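Local structure of MOG1 protein (Saccharomyces cerevisiae, 1JHS) at residues Val6-Tyr9 and Thr14-Val17. The protein binds the Ran-family GTPase Gsp1 and takes part in the Ran system for nuclear protein import and poly(A)+ mRNA export. The protein carries 1 engineered substitution. Sequence-based numbering, arbitrary orientation.
Sequences VELY and TTVV
V6 and T15 face each other as a hydrogen-bonded pair in the antiparallel beta hairpin near the N-terminus of this Mog1-family chain, made of strands 4-8 and 13-17. Two backbone bonds close the pair: V6 N gives its hydrogen to T15 O at 2.9 Å, and T15 N returns a longer one to V6 O at 3.3 Å. V6 O also takes a CA-H...O contact from T14 CA, 3.2 Å away, so two donors of the second strand converge on one carbonyl. From CB, which lies on the same face of the sheet as the side chain of T15, V6 splits into two branches. A chi1 of -73° turns V6 CG1 anti to the carbonyl carbon, which leaves V6 CG2 between the backbone N and that carbon. V6 CG2 leans over the partner strand, 3.5 Å from T15 O, with the methyl CG2 of T15 and CG1 of V17 a little further off. V6 CG1 runs on to V17 CG2 at 3.6 Å, the two valines crossing at roughly a right angle. V6 and L8 both pack on Y37 of strand 34-39, so the hairpin lies against a strand of the larger sheet. On the other face, E7 CG passes T14 CG2 at 4.2 Å. T15 divides its work: OG1, anti to its own N (chi1 -178°), hydrogen-bonds M175 O of helix 163-178, while its methyl CG2 meets L8 CD1 at 3.9 Å.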
loop_
_atom_site.group_PDB
_atom_site.type_symbol
_atom_site.label_atom_id
_atom_site.label_comp_id
_atom_site.label_asym_id
_atom_site.label_seq_id
_atom_site.Cartn_x
_atom_site.Cartn_y
_atom_site.Cartn_z
ATOM N N VAL A 6 1.959 9.944 -12.118
ATOM C CA VAL A 6 3.375 10.077 -11.799
ATOM C C VAL A 6 4.124 9.040 -12.588
ATOM O O VAL A 6 3.560 8.003 -12.956
ATOM C CB VAL A 6 3.706 9.825 -10.294
ATOM C CG1 VAL A 6 3.244 10.987 -9.436
ATOM C CG2 VAL A 6 3.084 8.526 -9.837
ATOM N N GLU A 7 5.395 9.326 -12.841
ATOM C CA GLU A 7 6.264 8.405 -13.550
ATOM C C GLU A 7 7.156 7.713 -12.537
ATOM O O GLU A 7 7.765 8.368 -11.688
ATOM C CB GLU A 7 7.154 9.142 -14.543
ATOM C CG GLU A 7 6.435 9.582 -15.787
ATOM C CD GLU A 7 7.401 10.055 -16.859
ATOM O OE1 GLU A 7 8.635 10.125 -16.603
ATOM O OE2 GLU A 7 6.928 10.349 -17.961
ATOM N N LEU A 8 7.225 6.388 -12.619
ATOM C CA LEU A 8 8.060 5.637 -11.703
ATOM C C LEU A 8 9.199 4.965 -12.464
ATOM O O LEU A 8 9.104 4.739 -13.665
ATOM C CB LEU A 8 7.248 4.538 -11.005
ATOM C CG LEU A 8 5.947 4.905 -10.294
ATOM C CD1 LEU A 8 5.489 3.677 -9.510
ATOM C CD2 LEU A 8 6.152 6.067 -9.349
ATOM N N TYR A 9 10.263 4.634 -11.742
ATOM C CA TYR A 9 11.393 3.935 -12.338
ATOM C C TYR A 9 11.873 4.565 -13.657
ATOM O O TYR A 9 11.945 3.900 -14.708
ATOM C CB TYR A 9 11.007 2.467 -12.557
ATOM C CG TYR A 9 10.483 1.790 -11.302
ATOM C CD1 TYR A 9 9.115 1.547 -11.128
ATOM C CD2 TYR A 9 11.348 1.434 -10.259
ATOM C CE1 TYR A 9 8.625 0.974 -9.953
ATOM C CE2 TYR A 9 10.873 0.858 -9.089
ATOM C CZ TYR A 9 9.504 0.626 -8.933
ATOM O OH TYR A 9 9.038 0.046 -7.760
ATOM N N THR A 14 3.783 4.004 -14.866
ATOM C CA THR A 14 3.027 5.156 -14.396
ATOM C C THR A 14 1.879 4.654 -13.517
ATOM O O THR A 14 1.423 3.513 -13.644
ATOM C CB THR A 14 2.423 6.033 -15.559
ATOM O OG1 THR A 14 1.505 5.254 -16.340
ATOM C CG2 THR A 14 3.538 6.562 -16.464
ATOM N N THR A 15 1.462 5.497 -12.578
ATOM C CA THR A 15 0.321 5.202 -11.722
ATOM C C THR A 15 -0.062 6.582 -11.210
ATOM O O THR A 15 0.326 7.591 -11.823
ATOM C CB THR A 15 0.675 4.209 -10.568
ATOM O OG1 THR A 15 -0.513 3.928 -9.804
ATOM C CG2 THR A 15 1.753 4.778 -9.655
ATOM N N VAL A 16 -0.822 6.660 -10.124
ATOM C CA VAL A 16 -1.188 7.983 -9.612
ATOM C C VAL A 16 -0.923 8.056 -8.125
ATOM O O VAL A 16 -0.853 7.020 -7.467
ATOM C CB VAL A 16 -2.687 8.280 -9.840
ATOM C CG1 VAL A 16 -3.005 8.248 -11.326
ATOM C CG2 VAL A 16 -3.559 7.234 -9.092
ATOM N N VAL A 17 -0.724 9.282 -7.620
ATOM C CA VAL A 17 -0.568 9.522 -6.188
ATOM C C VAL A 17 -1.321 10.823 -5.849
ATOM O O VAL A 17 -1.591 11.660 -6.733
ATOM C CB VAL A 17 0.931 9.625 -5.707
ATOM C CG1 VAL A 17 1.714 8.373 -6.136
ATOM C CG2 VAL A 17 1.574 10.900 -6.215
#